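Long-range contact in glucose-6-phosphate isomerase (Chlamydia trachomatis D/UW-3/CX, PDB 6OTU), which catalyses the reversible isomerization of glucose-6-phosphate to fructose-6-phosphate: residues 80-94 with 478-492. Sequence-based numbering, arbitrary orientation.
Sequences LIKQMECMQQGAIMN and HKFAFQGFCWGINSF
Met84 enters a hole formed by His478, Ala481, Phe482 and Phe485, a worked example of how a flexible thioether fits a pocket lined largely by rings. Its CB lies 3.8 Å from Phe482 CE1, and CG then passes Phe482 CZ. With CG anti to the backbone N (chi1 178°) and the chain bent at both later torsions, SD comes obliquely to the His478 imidazole, while CE settles over one Phe482 face, 3.9 Å from the ring centroid, a CH-pi contact. The same methyl reaches His478 ND1 at 3.4 Å and Ala481 CB at 4.1 Å; His478 NE2 is hydrogen-bonded to Asp301.

This is knobs-into-holes packing between helix 80-89 and the C-terminal part of helix 466-487; the axes of segments 80-89 and 478-487 approach to 9.6 Å, with 119° between their N-to-C directions. The reciprocal knob, Phe485, lodges among Leu80, Gln83, Met84 and Met87. Gln83 CB sits over the centre of one ring face, 3.8 Å from the centroid, whereas Met87 SD meets the ring at its edge. Gln83 OE1 is hydrogen-bonded to Arg363, and Gln83 NE2, also bonded to Arg78 O, gives Phe485 O only a weak bond.

Beyond the helices, Asn490 ND2 gives Asn94 OD1 a nearly straight 3.0 Å bond, Asn94 ND2 is hydrogen-bonded to Glu102 OE1, and Asn490 OD1 closes an Asx turn by accepting from Phe492 N. The Phe492 side chain, touched obliquely by Met87 SD, is about 9 Å from bound glucose-6-phosphate.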
loop_
_atom_site.group_PDB
_atom_site.type_symbol
_atom_site.label_atom_id
_atom_site.label_comp_id
_atom_site.label_asym_id
_atom_site.label_seq_id
_atom_site.Cartn_x
_atom_site.Cartn_y
_atom_site.Cartn_z
ATOM N N LEU A 80 -22.081 -0.628 22.578
ATOM C CA LEU A 80 -20.669 -0.632 22.212
ATOM C C LEU A 80 -19.773 -0.363 23.421
ATOM O O LEU A 80 -18.719 -0.987 23.569
ATOM C CB LEU A 80 -20.421 0.401 21.105
ATOM C CG LEU A 80 -21.199 0.186 19.795
ATOM C CD1 LEU A 80 -20.649 1.052 18.676
ATOM C CD2 LEU A 80 -21.200 -1.270 19.373
ATOM N N ILE A 81 -20.163 0.569 24.289
ATOM C CA ILE A 81 -19.353 0.860 25.471
ATOM C C ILE A 81 -19.307 -0.346 26.415
ATOM O O ILE A 81 -18.253 -0.668 26.984
ATOM C CB ILE A 81 -19.882 2.122 26.189
ATOM C CG1 ILE A 81 -19.675 3.371 25.313
ATOM C CG2 ILE A 81 -19.231 2.270 27.573
ATOM C CD1 ILE A 81 -18.216 3.759 25.078
ATOM N N LYS A 82 -20.447 -1.021 26.614
ATOM C CA LYS A 82 -20.454 -2.189 27.487
ATOM C C LYS A 82 -19.560 -3.286 26.924
ATOM O O LYS A 82 -18.831 -3.947 27.669
ATOM C CB LYS A 82 -21.879 -2.705 27.694
ATOM N N GLN A 83 -19.568 -3.465 25.604
ATOM C CA GLN A 83 -18.704 -4.481 25.014
ATOM C C GLN A 83 -17.230 -4.103 25.147
ATOM O O GLN A 83 -16.382 -4.976 25.356
ATOM C CB GLN A 83 -19.086 -4.708 23.549
ATOM C CG GLN A 83 -20.498 -5.293 23.354
ATOM C CD GLN A 83 -20.765 -5.650 21.895
ATOM O OE1 GLN A 83 -20.105 -6.526 21.329
ATOM N NE2 GLN A 83 -21.722 -4.955 21.274
ATOM N N MET A 84 -16.902 -2.812 25.035
ATOM C CA MET A 84 -15.517 -2.386 25.224
ATOM C C MET A 84 -15.051 -2.671 26.647
ATOM O O MET A 84 -13.943 -3.177 26.855
ATOM C CB MET A 84 -15.365 -0.899 24.892
ATOM C CG MET A 84 -13.962 -0.316 25.093
ATOM S SD MET A 84 -12.620 -1.151 24.179
ATOM C CE MET A 84 -12.912 -0.704 22.445
ATOM N N GLU A 85 -15.893 -2.369 27.638
ATOM C CA GLU A 85 -15.559 -2.719 29.013
ATOM C C GLU A 85 -15.321 -4.212 29.142
ATOM O O GLU A 85 -14.283 -4.645 29.658
ATOM C CB GLU A 85 -16.677 -2.301 29.960
ATOM C CG GLU A 85 -16.758 -0.843 30.246
ATOM C CD GLU A 85 -17.769 -0.559 31.334
ATOM O OE1 GLU A 85 -17.602 -1.114 32.448
ATOM O OE2 GLU A 85 -18.734 0.199 31.066
ATOM N N CYS A 86 -16.285 -5.010 28.673
ATOM C CA CYS A 86 -16.185 -6.463 28.751
ATOM C C CYS A 86 -14.860 -6.945 28.172
ATOM O O CYS A 86 -14.152 -7.742 28.798
ATOM C CB CYS A 86 -17.384 -7.106 28.034
ATOM S SG CYS A 86 -18.884 -7.248 29.111
ATOM N N MET A 87 -14.491 -6.428 26.992
ATOM C CA MET A 87 -13.210 -6.773 26.379
ATOM C C MET A 87 -12.053 -6.421 27.304
ATOM O O MET A 87 -11.191 -7.267 27.601
ATOM C CB MET A 87 -13.064 -6.046 25.038
ATOM C CG MET A 87 -11.872 -6.491 24.215
ATOM S SD MET A 87 -11.512 -5.454 22.761
ATOM C CE MET A 87 -10.626 -4.082 23.528
ATOM N N GLN A 88 -12.034 -5.171 27.795
ATOM C CA GLN A 88 -10.913 -4.722 28.612
ATOM C C GLN A 88 -10.890 -5.396 29.979
ATOM O O GLN A 88 -9.819 -5.513 30.589
ATOM C CB GLN A 88 -10.954 -3.203 28.781
ATOM C CG GLN A 88 -10.661 -2.410 27.500
ATOM C CD GLN A 88 -10.445 -0.933 27.787
ATOM O OE1 GLN A 88 -9.813 -0.565 28.782
ATOM N NE2 GLN A 88 -10.988 -0.084 26.931
ATOM N N GLN A 89 -12.046 -5.825 30.490
ATOM C CA GLN A 89 -12.084 -6.427 31.815
ATOM C C GLN A 89 -11.753 -7.914 31.774
ATOM O O GLN A 89 -11.504 -8.511 32.830
ATOM C CB GLN A 89 -13.462 -6.213 32.471
ATOM C CG GLN A 89 -13.825 -4.762 32.823
ATOM C CD GLN A 89 -13.132 -4.238 34.090
ATOM O OE1 GLN A 89 -12.968 -4.966 35.081
ATOM N NE2 GLN A 89 -12.741 -2.961 34.066
ATOM N N GLY A 90 -11.755 -8.515 30.585
ATOM C CA GLY A 90 -11.344 -9.886 30.401
ATOM C C GLY A 90 -12.417 -10.875 29.976
ATOM O O GLY A 90 -12.160 -12.084 30.030
ATOM N N ALA A 91 -13.595 -10.421 29.539
ATOM C CA ALA A 91 -14.647 -11.356 29.146
ATOM C C ALA A 91 -14.256 -12.146 27.886
ATOM O O ALA A 91 -13.368 -11.761 27.118
ATOM C CB ALA A 91 -15.968 -10.620 28.913
ATOM N N ILE A 92 -14.945 -13.268 27.678
ATOM C CA ILE A 92 -14.693 -14.119 26.512
ATOM C C ILE A 92 -15.303 -13.498 25.255
ATOM O O ILE A 92 -16.426 -13.835 24.865
ATOM C CB ILE A 92 -15.244 -15.541 26.739
ATOM C CG1 ILE A 92 -14.801 -16.077 28.104
ATOM C CG2 ILE A 92 -14.801 -16.470 25.617
ATOM C CD1 ILE A 92 -13.342 -16.499 28.143
ATOM N N MET A 93 -14.563 -12.610 24.592
ATOM C CA MET A 93 -15.078 -11.970 23.390
ATOM C C MET A 93 -14.693 -12.701 22.105
ATOM O O MET A 93 -15.359 -12.528 21.080
ATOM C CB MET A 93 -14.598 -10.512 23.327
ATOM C CG MET A 93 -14.835 -9.713 24.615
ATOM S SD MET A 93 -16.585 -9.372 24.950
ATOM C CE MET A 93 -17.020 -8.377 23.515
ATOM N N ASN A 94 -13.648 -13.514 22.128
ATOM C CA ASN A 94 -13.211 -14.242 20.938
ATOM C C ASN A 94 -13.934 -15.585 20.942
ATOM O O ASN A 94 -13.421 -16.584 21.442
ATOM C CB ASN A 94 -11.694 -14.392 20.954
ATOM C CG ASN A 94 -11.166 -15.189 19.796
ATOM O OD1 ASN A 94 -11.905 -15.530 18.875
ATOM N ND2 ASN A 94 -9.865 -15.472 19.816
ATOM N N HIS A 478 -9.085 0.319 18.753
ATOM C CA HIS A 478 -10.434 0.444 19.294
ATOM C C HIS A 478 -11.462 0.839 18.238
ATOM O O HIS A 478 -12.615 0.390 18.318
ATOM C CB HIS A 478 -10.422 1.427 20.460
ATOM C CG HIS A 478 -9.605 0.921 21.597
ATOM N ND1 HIS A 478 -9.585 -0.415 21.933
ATOM C CD2 HIS A 478 -8.731 1.534 22.425
ATOM C CE1 HIS A 478 -8.759 -0.596 22.947
ATOM N NE2 HIS A 478 -8.231 0.572 23.267
ATOM N N LYS A 479 -11.075 1.655 17.251
ATOM C CA LYS A 479 -11.949 1.905 16.109
ATOM C C LYS A 479 -12.448 0.597 15.508
ATOM O O LYS A 479 -13.652 0.411 15.310
ATOM C CB LYS A 479 -11.229 2.720 15.030
ATOM C CG LYS A 479 -12.074 2.816 13.764
ATOM C CD LYS A 479 -11.324 3.353 12.573
ATOM C CE LYS A 479 -12.299 3.671 11.454
ATOM N NZ LYS A 479 -11.588 3.867 10.175
ATOM N N PHE A 480 -11.529 -0.320 15.208
ATOM C CA PHE A 480 -11.924 -1.562 14.551
ATOM C C PHE A 480 -12.734 -2.447 15.493
ATOM O O PHE A 480 -13.696 -3.099 15.067
ATOM C CB PHE A 480 -10.680 -2.283 14.030
ATOM C CG PHE A 480 -9.904 -1.476 13.017
ATOM C CD1 PHE A 480 -10.558 -0.817 11.987
ATOM C CD2 PHE A 480 -8.526 -1.367 13.095
ATOM C CE1 PHE A 480 -9.846 -0.059 11.050
ATOM C CE2 PHE A 480 -7.809 -0.614 12.157
ATOM C CZ PHE A 480 -8.465 0.034 11.142
ATOM N N ALA A 481 -12.371 -2.460 16.781
ATOM C CA ALA A 481 -13.150 -3.195 17.775
ATOM C C ALA A 481 -14.573 -2.659 17.873
ATOM O O ALA A 481 -15.534 -3.434 17.953
ATOM C CB ALA A 481 -12.460 -3.126 19.145
ATOM N N PHE A 482 -14.727 -1.330 17.893
ATOM C CA PHE A 482 -16.063 -0.760 17.972
ATOM C C PHE A 482 -16.867 -1.116 16.725
ATOM O O PHE A 482 -18.060 -1.430 16.818
ATOM C CB PHE A 482 -15.994 0.756 18.173
ATOM C CG PHE A 482 -15.830 1.196 19.623
ATOM C CD1 PHE A 482 -16.660 0.703 20.621
ATOM C CD2 PHE A 482 -14.858 2.136 19.972
ATOM C CE1 PHE A 482 -16.522 1.116 21.942
ATOM C CE2 PHE A 482 -14.716 2.556 21.296
ATOM C CZ PHE A 482 -15.549 2.047 22.278
ATOM N N GLN A 483 -16.226 -1.108 15.552
ATOM C CA GLN A 483 -16.949 -1.492 14.338
ATOM C C GLN A 483 -17.374 -2.959 14.401
ATOM O O GLN A 483 -18.516 -3.296 14.065
ATOM C CB GLN A 483 -16.100 -1.207 13.093
ATOM C CG GLN A 483 -15.751 0.268 12.922
ATOM C CD GLN A 483 -15.191 0.639 11.556
ATOM O OE1 GLN A 483 -15.491 1.718 11.028
ATOM N NE2 GLN A 483 -14.372 -0.232 10.982
ATOM N N GLY A 484 -16.483 -3.841 14.857
ATOM C CA GLY A 484 -16.868 -5.233 15.034
ATOM C C GLY A 484 -17.995 -5.409 16.039
ATOM O O GLY A 484 -18.913 -6.204 15.815
ATOM N N PHE A 485 -17.937 -4.677 17.171
ATOM C CA PHE A 485 -19.000 -4.751 18.179
ATOM C C PHE A 485 -20.329 -4.295 17.602
ATOM O O PHE A 485 -21.390 -4.838 17.944
ATOM C CB PHE A 485 -18.664 -3.884 19.398
ATOM C CG PHE A 485 -17.481 -4.355 20.185
ATOM C CD1 PHE A 485 -17.175 -5.700 20.267
ATOM C CD2 PHE A 485 -16.681 -3.445 20.863
ATOM C CE1 PHE A 485 -16.091 -6.133 21.000
ATOM C CE2 PHE A 485 -15.591 -3.870 21.595
ATOM C CZ PHE A 485 -15.294 -5.219 21.667
ATOM N N CYS A 486 -20.280 -3.294 16.727
ATOM C CA CYS A 486 -21.489 -2.767 16.115
ATOM C C CYS A 486 -22.055 -3.760 15.095
ATOM O O CYS A 486 -23.244 -4.103 15.146
ATOM C CB CYS A 486 -21.185 -1.417 15.469
ATOM S SG CYS A 486 -22.615 -0.582 14.795
ATOM N N TRP A 487 -21.206 -4.248 14.178
ATOM C CA TRP A 487 -21.608 -5.300 13.244
ATOM C C TRP A 487 -22.026 -6.592 13.948
ATOM O O TRP A 487 -22.815 -7.365 13.391
ATOM C CB TRP A 487 -20.468 -5.580 12.266
ATOM C CG TRP A 487 -20.286 -4.455 11.305
ATOM C CD1 TRP A 487 -21.275 -3.677 10.773
ATOM C CD2 TRP A 487 -19.054 -3.947 10.788
ATOM N NE1 TRP A 487 -20.740 -2.729 9.946
ATOM C CE2 TRP A 487 -19.378 -2.867 9.933
ATOM C CE3 TRP A 487 -17.709 -4.310 10.945
ATOM C CZ2 TRP A 487 -18.407 -2.143 9.237
ATOM C CZ3 TRP A 487 -16.747 -3.592 10.265
ATOM C CH2 TRP A 487 -17.098 -2.515 9.419
ATOM N N GLY A 488 -21.524 -6.846 15.158
ATOM C CA GLY A 488 -21.817 -8.097 15.832
ATOM C C GLY A 488 -21.029 -9.288 15.326
ATOM O O GLY A 488 -21.516 -10.418 15.401
ATOM N N ILE A 489 -19.824 -9.067 14.816
ATOM C CA ILE A 489 -18.981 -10.127 14.307
ATOM C C ILE A 489 -17.878 -10.395 15.322
ATOM O O ILE A 489 -17.710 -9.665 16.293
ATOM C CB ILE A 489 -18.388 -9.766 12.920
ATOM C CG1 ILE A 489 -17.524 -8.505 13.055
ATOM C CG2 ILE A 489 -19.493 -9.555 11.919
ATOM C CD1 ILE A 489 -16.728 -8.127 11.813
ATOM N N ASN A 490 -17.107 -11.461 15.100
ATOM C CA ASN A 490 -15.958 -11.759 15.955
ATOM C C ASN A 490 -14.720 -11.140 15.316
ATOM O O ASN A 490 -14.167 -11.667 14.341
ATOM C CB ASN A 490 -15.799 -13.259 16.183
ATOM C CG ASN A 490 -14.572 -13.599 17.046
ATOM O OD1 ASN A 490 -13.932 -12.710 17.609
ATOM N ND2 ASN A 490 -14.237 -14.899 17.138
ATOM N N SER A 491 -14.280 -10.011 15.876
ATOM C CA SER A 491 -13.122 -9.310 15.335
ATOM C C SER A 491 -11.798 -9.999 15.644
ATOM O O SER A 491 -10.769 -9.527 15.166
ATOM C CB SER A 491 -13.057 -7.878 15.887
ATOM O OG SER A 491 -14.209 -7.114 15.572
ATOM N N PHE A 492 -11.766 -11.066 16.442
ATOM C CA PHE A 492 -10.517 -11.443 17.081
ATOM C C PHE A 492 -10.011 -12.826 16.713
ATOM O O PHE A 492 -8.997 -13.259 17.274
ATOM C CB PHE A 492 -10.657 -11.300 18.608
ATOM C CG PHE A 492 -11.179 -9.953 19.024
ATOM C CD1 PHE A 492 -10.393 -8.805 18.856
ATOM C CD2 PHE A 492 -12.468 -9.816 19.530
ATOM C CE1 PHE A 492 -10.878 -7.545 19.214
ATOM C CE2 PHE A 492 -12.968 -8.555 19.882
ATOM C CZ PHE A 492 -12.174 -7.416 19.724
#